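Side-chain contacts in uncharacterized protein (Staphylococcus aureus subsp. aureus, PDB 3H04), which is of unknown function but has an alpha/beta-hydrolase fold with a probable catalytic triad, consistent with an esterase-like hydrolase: residues Glu241-Asn246 and Ile259-Lys264; Ile123-Tyr128 and Arg263-Phe268; Val212-Cys217 and Glu226-Ile231; Gly102-Ala107 and Asp220-Val225. All blocks are in the same frame, centred on the assembly; numbering follows the deposited sequence.

Contact 1: Glu241-Asn246 and Ile259-Lys264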
loop_
_atom_site.group_PDB
_atom_site.type_symbol
_atom_site.label_atom_id
_atom_site.label_comp_id
_atom_site.label_asym_id
_atom_site.label_seq_id
_atom_site.Cartn_x
_atom_site.Cartn_y
_atom_site.Cartn_z
ATOM N N GLU A 241 11.863 2.134 -11.721
ATOM C CA GLU A 241 13.042 2.646 -11.037
ATOM C C GLU A 241 13.560 1.622 -10.059
ATOM O O GLU A 241 12.952 1.339 -8.985
ATOM C CB GLU A 241 12.698 3.937 -10.311
ATOM C CG GLU A 241 12.352 5.066 -11.265
ATOM C CD GLU A 241 13.583 5.574 -11.953
ATOM O OE1 GLU A 241 14.536 5.978 -11.232
ATOM O OE2 GLU A 241 13.608 5.592 -13.202
ATOM N N ARG A 242 14.715 1.102 -10.419
ATOM C CA ARG A 242 15.362 0.014 -9.721
ATOM C C ARG A 242 16.492 0.705 -8.955
ATOM O O ARG A 242 17.556 1.000 -9.497
ATOM C CB ARG A 242 15.854 -1.005 -10.758
ATOM C CG ARG A 242 16.086 -2.360 -10.241
ATOM C CD ARG A 242 16.851 -3.283 -11.237
ATOM N NE ARG A 242 17.259 -4.384 -10.400
ATOM C CZ ARG A 242 16.548 -5.470 -10.182
ATOM N NH1 ARG A 242 15.489 -5.757 -10.935
ATOM N NH2 ARG A 242 17.007 -6.350 -9.315
ATOM N N VAL A 243 16.232 1.002 -7.697
ATOM C CA VAL A 243 17.116 1.820 -6.880
ATOM C C VAL A 243 18.212 0.947 -6.274
ATOM O O VAL A 243 17.928 -0.103 -5.703
ATOM C CB VAL A 243 16.308 2.544 -5.802
ATOM C CG1 VAL A 243 17.224 3.362 -4.844
ATOM C CG2 VAL A 243 15.264 3.430 -6.473
ATOM N N ASN A 244 19.468 1.373 -6.446
ATOM C CA ASN A 244 20.632 0.594 -6.034
ATOM C C ASN A 244 20.977 0.893 -4.575
ATOM O O ASN A 244 21.997 1.498 -4.260
ATOM C CB ASN A 244 21.822 0.849 -6.975
ATOM C CG ASN A 244 23.023 -0.049 -6.665
ATOM O OD1 ASN A 244 22.881 -1.265 -6.396
ATOM N ND2 ASN A 244 24.208 0.545 -6.698
ATOM N N LYS A 245 20.108 0.444 -3.681
ATOM C CA LYS A 245 20.308 0.617 -2.248
ATOM C C LYS A 245 19.826 -0.628 -1.561
ATOM O O LYS A 245 18.974 -1.357 -2.093
ATOM C CB LYS A 245 19.493 1.802 -1.723
ATOM C CG LYS A 245 19.898 3.149 -2.285
ATOM C CD LYS A 245 18.980 4.255 -1.780
ATOM C CE LYS A 245 19.530 5.626 -2.164
ATOM N NZ LYS A 245 18.666 6.716 -1.638
ATOM N N ASN A 246 20.313 -0.835 -0.345
ATOM C CA ASN A 246 19.891 -1.946 0.476
ATOM C C ASN A 246 18.874 -1.405 1.454
ATOM O O ASN A 246 19.099 -1.429 2.640
ATOM C CB ASN A 246 21.072 -2.585 1.199
ATOM C CG ASN A 246 22.029 -3.244 0.236
ATOM O OD1 ASN A 246 21.614 -3.723 -0.808
ATOM N ND2 ASN A 246 23.315 -3.242 0.560
ATOM N N ILE A 259 12.833 12.759 -4.330
ATOM C CA ILE A 259 12.064 13.809 -4.989
ATOM C C ILE A 259 12.046 13.533 -6.496
ATOM O O ILE A 259 11.016 13.656 -7.151
ATOM C CB ILE A 259 12.678 15.238 -4.707
ATOM C CG1 ILE A 259 12.415 15.651 -3.255
ATOM C CG2 ILE A 259 12.165 16.271 -5.669
ATOM C CD1 ILE A 259 10.970 15.599 -2.832
ATOM N N THR A 260 13.190 13.143 -7.035
ATOM C CA THR A 260 13.265 12.874 -8.465
ATOM C C THR A 260 12.308 11.791 -8.932
ATOM O O THR A 260 11.668 11.924 -9.977
ATOM C CB THR A 260 14.714 12.544 -8.862
ATOM O OG1 THR A 260 15.449 13.744 -8.722
ATOM C CG2 THR A 260 14.823 12.029 -10.276
ATOM N N ILE A 261 12.239 10.720 -8.163
ATOM C CA ILE A 261 11.295 9.634 -8.406
ATOM C C ILE A 261 9.823 10.092 -8.300
ATOM O O ILE A 261 9.023 9.742 -9.139
ATOM C CB ILE A 261 11.613 8.414 -7.488
ATOM C CG1 ILE A 261 12.967 7.812 -7.979
ATOM C CG2 ILE A 261 10.443 7.353 -7.526
ATOM C CD1 ILE A 261 13.557 6.671 -7.136
ATOM N N TYR A 262 9.492 10.897 -7.307
ATOM C CA TYR A 262 8.151 11.497 -7.202
ATOM C C TYR A 262 7.806 12.377 -8.398
ATOM O O TYR A 262 6.675 12.352 -8.863
ATOM C CB TYR A 262 7.932 12.283 -5.867
ATOM C CG TYR A 262 7.520 11.382 -4.722
ATOM C CD1 TYR A 262 8.470 10.773 -3.901
ATOM C CD2 TYR A 262 6.184 11.083 -4.498
ATOM C CE1 TYR A 262 8.078 9.899 -2.873
ATOM C CE2 TYR A 262 5.766 10.211 -3.469
ATOM C CZ TYR A 262 6.739 9.616 -2.657
ATOM O OH TYR A 262 6.379 8.756 -1.654
ATOM N N ARG A 263 8.770 13.153 -8.888
ATOM C CA ARG A 263 8.549 13.932 -10.105
ATOM C C ARG A 263 8.334 13.031 -11.315
ATOM O O ARG A 263 7.477 13.316 -12.111
ATOM C CB ARG A 263 9.692 14.892 -10.373
ATOM C CG ARG A 263 9.671 16.061 -9.410
ATOM C CD ARG A 263 10.710 17.076 -9.807
ATOM N NE ARG A 263 10.916 18.086 -8.772
ATOM C CZ ARG A 263 10.044 19.042 -8.442
ATOM N NH1 ARG A 263 8.858 19.139 -9.034
ATOM N NH2 ARG A 263 10.375 19.924 -7.500
ATOM N N LYS A 264 9.050 11.911 -11.386
ATOM C CA LYS A 264 8.807 10.913 -12.421
ATOM C C LYS A 264 7.405 10.272 -12.313
ATOM O O LYS A 264 6.810 9.926 -13.322
ATOM C CB LYS A 264 9.851 9.797 -12.363
ATOM C CG LYS A 264 11.253 10.190 -12.706
ATOM C CD LYS A 264 12.131 8.975 -12.581
ATOM C CE LYS A 264 13.526 9.244 -13.063
ATOM N NZ LYS A 264 13.573 9.047 -14.481
#

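Contact 2: Ile123-Tyr128 and Arg263-Phe268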
loop_
_atom_site.group_PDB
_atom_site.type_symbol
_atom_site.label_atom_id
_atom_site.label_comp_id
_atom_site.label_asym_id
_atom_site.label_seq_id
_atom_site.Cartn_x
_atom_site.Cartn_y
_atom_site.Cartn_z
ATOM N N ILE A 123 0.599 3.262 -9.050
ATOM C CA ILE A 123 1.935 3.607 -8.596
ATOM C C ILE A 123 2.268 2.663 -7.456
ATOM O O ILE A 123 1.576 2.665 -6.453
ATOM C CB ILE A 123 2.037 5.042 -8.127
ATOM C CG1 ILE A 123 1.391 5.978 -9.172
ATOM C CG2 ILE A 123 3.515 5.378 -7.768
ATOM C CD1 ILE A 123 0.814 7.217 -8.572
ATOM N N ASP A 124 3.303 1.844 -7.651
ATOM C CA ASP A 124 3.680 0.720 -6.772
ATOM C C ASP A 124 5.057 0.998 -6.247
ATOM O O ASP A 124 6.057 0.818 -6.965
ATOM C CB ASP A 124 3.661 -0.586 -7.583
ATOM C CG ASP A 124 4.340 -1.775 -6.897
ATOM O OD1 ASP A 124 4.659 -1.752 -5.682
ATOM O OD2 ASP A 124 4.588 -2.768 -7.656
ATOM N N PHE A 125 5.116 1.484 -4.999
ATOM C CA PHE A 125 6.401 1.682 -4.331
ATOM C C PHE A 125 6.659 0.452 -3.450
ATOM O O PHE A 125 5.924 0.207 -2.484
ATOM C CB PHE A 125 6.408 2.940 -3.473
ATOM C CG PHE A 125 6.728 4.219 -4.201
ATOM C CD1 PHE A 125 6.606 4.360 -5.597
ATOM C CD2 PHE A 125 7.146 5.316 -3.461
ATOM C CE1 PHE A 125 6.877 5.606 -6.230
ATOM C CE2 PHE A 125 7.422 6.498 -4.061
ATOM C CZ PHE A 125 7.294 6.666 -5.450
ATOM N N TYR A 126 7.656 -0.352 -3.837
ATOM C CA TYR A 126 8.137 -1.496 -3.077
ATOM C C TYR A 126 7.069 -2.428 -2.484
ATOM O O TYR A 126 7.168 -2.857 -1.315
ATOM C CB TYR A 126 9.165 -1.112 -2.022
ATOM C CG TYR A 126 8.909 0.179 -1.270
ATOM C CD1 TYR A 126 8.070 0.200 -0.150
ATOM C CD2 TYR A 126 9.426 1.380 -1.722
ATOM C CE1 TYR A 126 7.784 1.404 0.562
ATOM C CE2 TYR A 126 9.169 2.578 -1.002
ATOM C CZ TYR A 126 8.363 2.573 0.132
ATOM O OH TYR A 126 8.078 3.735 0.799
ATOM N N GLY A 127 6.077 -2.733 -3.311
ATOM C CA GLY A 127 5.004 -3.649 -2.978
ATOM C C GLY A 127 5.147 -4.984 -3.737
ATOM O O GLY A 127 6.247 -5.405 -4.168
ATOM N N TYR A 128 4.009 -5.629 -3.865
ATOM C CA TYR A 128 3.922 -6.990 -4.327
ATOM C C TYR A 128 2.504 -7.245 -4.779
ATOM O O TYR A 128 1.605 -6.551 -4.357
ATOM C CB TYR A 128 4.277 -7.963 -3.198
ATOM C CG TYR A 128 3.678 -7.663 -1.839
ATOM C CD1 TYR A 128 2.495 -8.265 -1.434
ATOM C CD2 TYR A 128 4.281 -6.741 -0.972
ATOM C CE1 TYR A 128 1.935 -7.993 -0.182
ATOM C CE2 TYR A 128 3.735 -6.476 0.322
ATOM C CZ TYR A 128 2.578 -7.124 0.689
ATOM O OH TYR A 128 2.002 -6.875 1.885
ATOM N N ARG A 263 8.770 13.153 -8.888
ATOM C CA ARG A 263 8.549 13.932 -10.105
ATOM C C ARG A 263 8.334 13.031 -11.315
ATOM O O ARG A 263 7.477 13.316 -12.111
ATOM C CB ARG A 263 9.692 14.892 -10.373
ATOM C CG ARG A 263 9.671 16.061 -9.410
ATOM C CD ARG A 263 10.710 17.076 -9.807
ATOM N NE ARG A 263 10.916 18.086 -8.772
ATOM C CZ ARG A 263 10.044 19.042 -8.442
ATOM N NH1 ARG A 263 8.858 19.139 -9.034
ATOM N NH2 ARG A 263 10.375 19.924 -7.500
ATOM N N LYS A 264 9.050 11.911 -11.386
ATOM C CA LYS A 264 8.807 10.913 -12.421
ATOM C C LYS A 264 7.405 10.272 -12.313
ATOM O O LYS A 264 6.810 9.926 -13.322
ATOM C CB LYS A 264 9.851 9.797 -12.363
ATOM C CG LYS A 264 11.253 10.190 -12.706
ATOM C CD LYS A 264 12.131 8.975 -12.581
ATOM C CE LYS A 264 13.526 9.244 -13.063
ATOM N NZ LYS A 264 13.573 9.047 -14.481
ATOM N N VAL A 265 6.893 10.150 -11.095
ATOM C CA VAL A 265 5.544 9.644 -10.898
ATOM C C VAL A 265 4.537 10.565 -11.588
ATOM O O VAL A 265 3.683 10.118 -12.368
ATOM C CB VAL A 265 5.206 9.461 -9.406
ATOM C CG1 VAL A 265 3.700 9.337 -9.215
ATOM C CG2 VAL A 265 5.933 8.215 -8.862
ATOM N N VAL A 266 4.669 11.858 -11.322
ATOM C CA VAL A 266 3.819 12.873 -11.939
ATOM C C VAL A 266 3.891 12.908 -13.487
ATOM O O VAL A 266 2.864 13.123 -14.175
ATOM C CB VAL A 266 4.139 14.243 -11.354
ATOM C CG1 VAL A 266 3.463 15.393 -12.182
ATOM C CG2 VAL A 266 3.706 14.268 -9.881
ATOM N N ASP A 267 5.090 12.722 -14.008
ATOM C CA ASP A 267 5.324 12.599 -15.450
ATOM C C ASP A 267 4.544 11.422 -15.988
ATOM O O ASP A 267 3.919 11.511 -17.050
ATOM C CB ASP A 267 6.791 12.319 -15.764
ATOM C CG ASP A 267 7.701 13.541 -15.652
ATOM O OD1 ASP A 267 7.236 14.696 -15.537
ATOM O OD2 ASP A 267 8.922 13.301 -15.696
ATOM N N PHE A 268 4.605 10.315 -15.259
ATOM C CA PHE A 268 3.859 9.085 -15.622
ATOM C C PHE A 268 2.355 9.359 -15.615
ATOM O O PHE A 268 1.659 9.046 -16.574
ATOM C CB PHE A 268 4.299 7.974 -14.686
ATOM C CG PHE A 268 3.395 6.770 -14.633
ATOM C CD1 PHE A 268 3.668 5.640 -15.396
ATOM C CD2 PHE A 268 2.346 6.717 -13.733
ATOM C CE1 PHE A 268 2.851 4.491 -15.270
ATOM C CE2 PHE A 268 1.559 5.590 -13.641
ATOM C CZ PHE A 268 1.843 4.479 -14.428
#

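Contact 3: Val212-Cys217 and Glu226-Ile231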
loop_
_atom_site.group_PDB
_atom_site.type_symbol
_atom_site.label_atom_id
_atom_site.label_comp_id
_atom_site.label_asym_id
_atom_site.label_seq_id
_atom_site.Cartn_x
_atom_site.Cartn_y
_atom_site.Cartn_z
ATOM N N VAL A 212 1.610 0.538 -14.835
ATOM C CA VAL A 212 2.158 0.466 -13.493
ATOM C C VAL A 212 3.498 1.139 -13.374
ATOM O O VAL A 212 4.452 0.803 -14.127
ATOM C CB VAL A 212 2.340 -0.957 -13.011
ATOM C CG1 VAL A 212 2.741 -0.906 -11.528
ATOM C CG2 VAL A 212 1.002 -1.820 -13.224
ATOM N N PHE A 213 3.601 2.104 -12.470
ATOM C CA PHE A 213 4.929 2.723 -12.144
ATOM C C PHE A 213 5.516 1.965 -10.961
ATOM O O PHE A 213 4.840 1.827 -9.942
ATOM C CB PHE A 213 4.750 4.191 -11.831
ATOM C CG PHE A 213 6.035 4.951 -11.565
ATOM C CD1 PHE A 213 6.587 5.734 -12.538
ATOM C CD2 PHE A 213 6.689 4.843 -10.313
ATOM C CE1 PHE A 213 7.779 6.446 -12.313
ATOM C CE2 PHE A 213 7.873 5.541 -10.079
ATOM C CZ PHE A 213 8.425 6.336 -11.091
ATOM N N ILE A 214 6.738 1.456 -11.066
ATOM C CA ILE A 214 7.339 0.655 -9.987
ATOM C C ILE A 214 8.602 1.351 -9.539
ATOM O O ILE A 214 9.414 1.732 -10.396
ATOM C CB ILE A 214 7.656 -0.766 -10.440
ATOM C CG1 ILE A 214 6.347 -1.425 -10.985
ATOM C CG2 ILE A 214 8.363 -1.547 -9.275
ATOM C CD1 ILE A 214 6.520 -2.747 -11.790
ATOM N N ALA A 215 8.781 1.517 -8.205
ATOM C CA ALA A 215 10.081 1.970 -7.627
ATOM C C ALA A 215 10.405 0.940 -6.545
ATOM O O ALA A 215 9.537 0.666 -5.677
ATOM C CB ALA A 215 10.003 3.395 -7.044
ATOM N N HIS A 216 11.582 0.356 -6.604
ATOM C CA HIS A 216 11.950 -0.708 -5.718
ATOM C C HIS A 216 13.466 -0.819 -5.587
ATOM O O HIS A 216 14.117 -0.729 -6.543
ATOM C CB HIS A 216 11.344 -2.000 -6.238
ATOM C CG HIS A 216 11.131 -3.046 -5.200
ATOM N ND1 HIS A 216 10.092 -3.932 -5.247
ATOM C CD2 HIS A 216 11.843 -3.363 -4.102
ATOM C CE1 HIS A 216 10.166 -4.744 -4.220
ATOM N NE2 HIS A 216 11.218 -4.418 -3.510
ATOM N N CYS A 217 14.000 -0.926 -4.384
ATOM C CA CYS A 217 15.438 -1.080 -4.180
ATOM C C CYS A 217 15.872 -2.491 -4.479
ATOM O O CYS A 217 15.233 -3.462 -4.010
ATOM C CB CYS A 217 15.791 -0.793 -2.731
ATOM S SG CYS A 217 15.532 0.957 -2.322
ATOM N N GLU A 226 12.439 -9.126 -6.580
ATOM C CA GLU A 226 11.723 -10.087 -7.433
ATOM C C GLU A 226 10.199 -9.948 -7.491
ATOM O O GLU A 226 9.580 -10.355 -8.500
ATOM C CB GLU A 226 12.127 -11.552 -7.129
ATOM C CG GLU A 226 13.573 -11.845 -7.465
ATOM C CD GLU A 226 14.580 -11.586 -6.290
ATOM O OE1 GLU A 226 14.297 -10.842 -5.320
ATOM O OE2 GLU A 226 15.686 -12.151 -6.352
ATOM N N GLU A 227 9.566 -9.374 -6.456
ATOM C CA GLU A 227 8.110 -9.162 -6.514
ATOM C C GLU A 227 7.742 -8.133 -7.593
ATOM O O GLU A 227 6.713 -8.272 -8.287
ATOM C CB GLU A 227 7.536 -8.746 -5.162
ATOM C CG GLU A 227 7.646 -9.849 -4.084
ATOM C CD GLU A 227 6.991 -11.178 -4.564
ATOM O OE1 GLU A 227 5.882 -11.131 -5.170
ATOM O OE2 GLU A 227 7.586 -12.264 -4.361
ATOM N N SER A 228 8.597 -7.139 -7.757
ATOM C CA SER A 228 8.419 -6.158 -8.827
ATOM C C SER A 228 8.763 -6.753 -10.189
ATOM O O SER A 228 8.028 -6.503 -11.173
ATOM C CB SER A 228 9.278 -4.921 -8.586
ATOM O OG SER A 228 8.726 -4.057 -7.598
ATOM N N GLU A 229 9.858 -7.538 -10.251
ATOM C CA GLU A 229 10.233 -8.243 -11.511
ATOM C C GLU A 229 9.085 -9.147 -11.947
ATOM O O GLU A 229 8.735 -9.180 -13.121
ATOM C CB GLU A 229 11.529 -9.047 -11.356
ATOM C CG GLU A 229 12.749 -8.216 -11.006
ATOM C CD GLU A 229 13.977 -9.032 -10.548
ATOM O OE1 GLU A 229 13.921 -10.283 -10.430
ATOM O OE2 GLU A 229 15.007 -8.376 -10.319
ATOM N N HIS A 230 8.433 -9.811 -10.995
ATOM C CA HIS A 230 7.252 -10.649 -11.304
ATOM C C HIS A 230 6.126 -9.857 -12.010
ATOM O O HIS A 230 5.521 -10.343 -12.984
ATOM C CB HIS A 230 6.672 -11.312 -10.053
ATOM C CG HIS A 230 5.417 -12.102 -10.308
ATOM N ND1 HIS A 230 5.399 -13.232 -11.089
ATOM C CD2 HIS A 230 4.140 -11.920 -9.887
ATOM C CE1 HIS A 230 4.169 -13.708 -11.154
ATOM N NE2 HIS A 230 3.389 -12.941 -10.419
ATOM N N ILE A 231 5.858 -8.649 -11.525
ATOM C CA ILE A 231 4.813 -7.822 -12.119
ATOM C C ILE A 231 5.236 -7.427 -13.548
ATOM O O ILE A 231 4.473 -7.604 -14.509
ATOM C CB ILE A 231 4.544 -6.602 -11.224
ATOM C CG1 ILE A 231 3.852 -7.076 -9.945
ATOM C CG2 ILE A 231 3.646 -5.620 -11.913
ATOM C CD1 ILE A 231 3.951 -6.135 -8.820
#

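Contact 4: Gly102-Ala107 and Asp220-Val225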
loop_
_atom_site.group_PDB
_atom_site.type_symbol
_atom_site.label_atom_id
_atom_site.label_comp_id
_atom_site.label_asym_id
_atom_site.label_seq_id
_atom_site.Cartn_x
_atom_site.Cartn_y
_atom_site.Cartn_z
ATOM N N GLY A 102 0.261 3.077 -3.764
ATOM C CA GLY A 102 0.583 2.440 -2.490
ATOM C C GLY A 102 2.073 2.313 -2.245
ATOM O O GLY A 102 2.910 2.341 -3.183
ATOM N N ARG A 103 2.420 2.192 -0.972
ATOM C CA ARG A 103 3.769 1.905 -0.539
ATOM C C ARG A 103 3.700 0.644 0.252
ATOM O O ARG A 103 2.872 0.505 1.163
ATOM C CB ARG A 103 4.376 3.054 0.277
ATOM C CG ARG A 103 4.345 4.365 -0.527
ATOM C CD ARG A 103 5.160 5.479 0.001
ATOM N NE ARG A 103 4.769 5.882 1.364
ATOM C CZ ARG A 103 5.463 6.717 2.151
ATOM N NH1 ARG A 103 6.603 7.249 1.750
ATOM N NH2 ARG A 103 4.999 7.034 3.351
ATOM N N SER A 104 4.611 -0.266 -0.078
ATOM C CA SER A 104 4.776 -1.519 0.622
ATOM C C SER A 104 3.445 -2.312 0.489
ATOM O O SER A 104 2.947 -2.515 -0.615
ATOM C CB SER A 104 5.264 -1.262 2.067
ATOM O OG SER A 104 5.840 -2.440 2.578
ATOM N N SER A 105 2.858 -2.764 1.596
ATOM C CA SER A 105 1.592 -3.457 1.561
ATOM C C SER A 105 0.445 -2.609 1.002
ATOM O O SER A 105 -0.518 -3.152 0.493
ATOM C CB SER A 105 1.237 -3.926 2.980
ATOM O OG SER A 105 1.329 -2.828 3.923
ATOM N N GLY A 106 0.529 -1.287 1.084
ATOM C CA GLY A 106 -0.432 -0.443 0.399
ATOM C C GLY A 106 -0.416 -0.576 -1.107
ATOM O O GLY A 106 -1.461 -0.378 -1.770
ATOM N N ALA A 107 0.768 -0.875 -1.669
ATOM C CA ALA A 107 0.891 -1.090 -3.113
ATOM C C ALA A 107 0.240 -2.406 -3.497
ATOM O O ALA A 107 -0.415 -2.500 -4.546
ATOM C CB ALA A 107 2.386 -1.028 -3.591
ATOM N N ASP A 220 16.312 -4.577 -1.234
ATOM C CA ASP A 220 15.196 -4.505 -0.253
ATOM C C ASP A 220 15.145 -5.788 0.551
ATOM O O ASP A 220 15.047 -6.869 -0.017
ATOM C CB ASP A 220 13.895 -4.336 -0.987
ATOM C CG ASP A 220 12.746 -3.950 -0.084
ATOM O OD1 ASP A 220 12.701 -4.372 1.090
ATOM O OD2 ASP A 220 11.870 -3.235 -0.595
ATOM N N TYR A 221 15.287 -5.631 1.860
ATOM C CA TYR A 221 15.305 -6.734 2.837
ATOM C C TYR A 221 13.894 -7.152 3.326
ATOM O O TYR A 221 13.754 -8.185 3.976
ATOM C CB TYR A 221 16.130 -6.306 4.082
ATOM C CG TYR A 221 15.673 -4.962 4.658
ATOM C CD1 TYR A 221 14.521 -4.870 5.451
ATOM C CD2 TYR A 221 16.355 -3.789 4.367
ATOM C CE1 TYR A 221 14.094 -3.686 5.920
ATOM C CE2 TYR A 221 15.921 -2.573 4.838
ATOM C CZ TYR A 221 14.792 -2.530 5.627
ATOM O OH TYR A 221 14.334 -1.327 6.093
ATOM N N ASP A 222 12.865 -6.369 3.000
ATOM C CA ASP A 222 11.499 -6.581 3.499
ATOM C C ASP A 222 10.574 -7.230 2.432
ATOM O O ASP A 222 9.893 -8.246 2.695
ATOM C CB ASP A 222 10.930 -5.228 3.949
ATOM C CG ASP A 222 9.495 -5.348 4.538
ATOM O OD1 ASP A 222 9.325 -5.410 5.763
ATOM O OD2 ASP A 222 8.529 -5.370 3.757
ATOM N N VAL A 223 10.604 -6.666 1.218
ATOM C CA VAL A 223 9.883 -7.162 0.065
ATOM C C VAL A 223 10.942 -7.391 -1.022
ATOM O O VAL A 223 11.520 -6.455 -1.504
ATOM C CB VAL A 223 8.888 -6.144 -0.524
ATOM C CG1 VAL A 223 8.238 -6.719 -1.792
ATOM C CG2 VAL A 223 7.847 -5.777 0.482
ATOM N N PRO A 224 11.216 -8.618 -1.362
ATOM C CA PRO A 224 12.248 -8.820 -2.368
ATOM C C PRO A 224 11.951 -8.089 -3.713
ATOM O O PRO A 224 10.809 -8.049 -4.154
ATOM C CB PRO A 224 12.198 -10.328 -2.611
ATOM C CG PRO A 224 11.556 -10.890 -1.494
ATOM C CD PRO A 224 10.596 -9.884 -0.936
ATOM N N VAL A 225 12.984 -7.544 -4.358
ATOM C CA VAL A 225 12.808 -6.881 -5.660
ATOM C C VAL A 225 12.220 -7.826 -6.729
ATOM O O VAL A 225 11.564 -7.394 -7.662
ATOM C CB VAL A 225 14.164 -6.245 -6.153
ATOM C CG1 VAL A 225 15.174 -7.337 -6.527
ATOM C CG2 VAL A 225 13.878 -5.289 -7.312
HETATM O O HOH W 1 6.079 -5.010 3.949
#

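Contact 1: Glu241-Asn246 and Ile259-Lys264
Glu-241 and Lys-264 cross at about a right angle, the carboxylate of the strand residue lying against the last methylenes of the lysine. OE2 of Glu-241 is 3.7 Å from CE of Lys-264 and equally 3.7 Å from its NZ, so the salt bridge is a long one and the ammonium sits no closer than the carbon before it. Two bends produce this: the glutamate folds at chi2 (-73°), while the lysine runs extended and turns only at its last torsion (chi4 -85°). Glu-241 also slides past Ile-261 in the opposite direction, bringing its OE1 to 4.1 Å from CG1 of Ile-261. The apolar half is a single methyl pair, CG2 of Val-243 against CD1 of Ile-261 at 3.7 Å, with the two side chains meeting at a slant. Burial follows the same division: Val-243 and Ile-261 are buried, the charged pair only partly exposed. Strand 238-243 is the outermost strand at its end of the sheet, and helix 256-273 runs nearly antiparallel to it (168° between the short axes, 11.3 Å apart), with Ile-261 also resting on Phe-213 and Ala-215 of the adjoining strand 212-217.

Contact 2: Ile123-Tyr128 and Arg263-Phe268
The Phe-125 ring meets Val-265 at its edge, the methyl CG2 of Val-265 lying near the ring plane at 3.8 Å from CE1 of Phe-125. Phe-101 and Tyr-262 make edge-to-face contacts with the same ring, and Phe-250 meets it with planes at about 45°, so the phenyl group sits in an aromatic cluster. The second flat group, Phe-268, is approached obliquely by Ile-123, whose CG1 stands 4.5 Å from CE2 of Phe-268; the backbone O of Val-265 lies in the plane of the Phe-268 ring, at its edge. Val-265 joins the Phe-125 ring to Ile-123. With CG1 anti to its backbone N (chi1 163°), it splits its methyls: CG1 packs on CD1 of Ile-123 at 3.6 Å, whereas CG2 serves both Phe-125 and CG2 of Ile-123, the latter at 3.9 Å. Strand 121-125 and helix 256-273 are thus joined with their short axes 10.8 Å apart and 157° from parallel. All the side-chain pairs across this buried interface are apolar, which implies that shape and exclusion of water, rather than directed bonds, attach the C-terminal helix to an inner strand of the sheet.

Contact 3: Val212-Cys217 and Glu226-Ile231
Strand 212-217 and helix 226-232 are the first two elements of a beta-alpha-beta unit that strand 238-243 completes, and their packing is centred on Ser-228. The short axes lie 9.1 Å apart with 153° between their directions, and the nearest CA atoms, of Ile-214 and Ser-228, are 7.0 Å apart. Ser-228 turns its hydroxyl toward the sheet, where it meets the imidazole of His-216 at the ring edge and in the ring plane. The hydrogen bond between ND1 of His-216 and OG of Ser-228 is 2.7 Å long, with an angle of 157°; the geometry leaves open which of them donates. The ring reaches the helix because CG of His-216 is anti to its backbone N (chi1 -155°). One side chain earlier on this face, Ile-214 presses its CG2 methyl close to the same hydroxyl, while its CB-linked CG1 branch carries CD1 farther along the helix, to 4.1 Å from CG2 of Ile-231, the two isoleucines crossing at a slant. CB of Ser-228 touches both strand residues, at 3.6 Å from CG2 of Ile-214 and likewise 3.6 Å from ND1 of His-216. On its other nitrogen, NE2, His-216 bonds the backbone O of Val-223, in the loop leading from the strand to the helix. The imidazole is therefore gripped at both nitrogens, which fixes its rotation and satisfies its buried polar atoms. Since a carbonyl can only accept, NE2 most likely carries a proton; the chemistry implies a polar link set into an otherwise apolar strand-helix interface, tying the connecting loop to both elements.

Contact 4: Gly102-Ala107 and Asp220-Val225
Ser-104 overlaps Asp-222 and Val-223 with its hydroxyl, though at arm's length: OG of Ser-104 lies 4.1 Å from OD2 of Asp-222 and 4.4 Å from CG2 of Val-223. The first distance is too long for a direct bond, and a water fills the role instead. It sits 2.9 Å from OG of Ser-104 and donates to OD2 of Asp-222 at 2.5 Å, a length unusually short and doubtful in its exact value. Both groups are swung into place by their first torsions, OG of Ser-104 and CG of Asp-222 each standing opposite the backbone N (chi1 -160° and -178°). The other carboxylate oxygen of Asp-222, OD1, is held by the hydroxyls of Tyr-143 and Tyr-176, which should keep the group from turning. Ser-104 lies in a sharp turn between strand 98-103 and helix 105-116, with a positive phi of 61°; together with Gly-102 and Gly-106 this is consistent with the nucleophile elbow (GxSxG) of alpha/beta hydrolases. His-248 bonds OG of Ser-104 through NE2 and OD2 of Asp-220 through ND1, so the three probably form the catalytic triad, the serine as nucleophile. OD1 of Asp-220 is used within its own loop: N of Asp-222 meets OD1 of Asp-220 at 2.8 Å, nearly along its C-O axis, closing an Asx turn, and N of Val-223 reaches the same OD1 at 3.1 Å from above the carboxylate plane. These two bonds pin the carboxylate, leaving OD2 directed at the histidine. The same loop brings the Val-223 methyl CG2 up beside the serine.

Contacts 1 and 2 share helix 256-273: its Ile-261 and Lys-264 meet the edge strand 238-243, while Val-265 and Phe-268 reach strand 121-125 farther into the sheet. The difference in place shows in the chemistry, since contact 1 is partly buried and adds a long ion pair to its methyl packing, whereas contact 2 is buried and wholly apolar. Contact 3 is buried as well, but polar at its centre, and its His-216 is tied to Val-223 of contact 4. Contact 4, its centre about 8 Å from the centre of the chain, buries the least surface and joins its segments through a water and through His-248, with little direct packing. Backbone pairing of their strands connects all four.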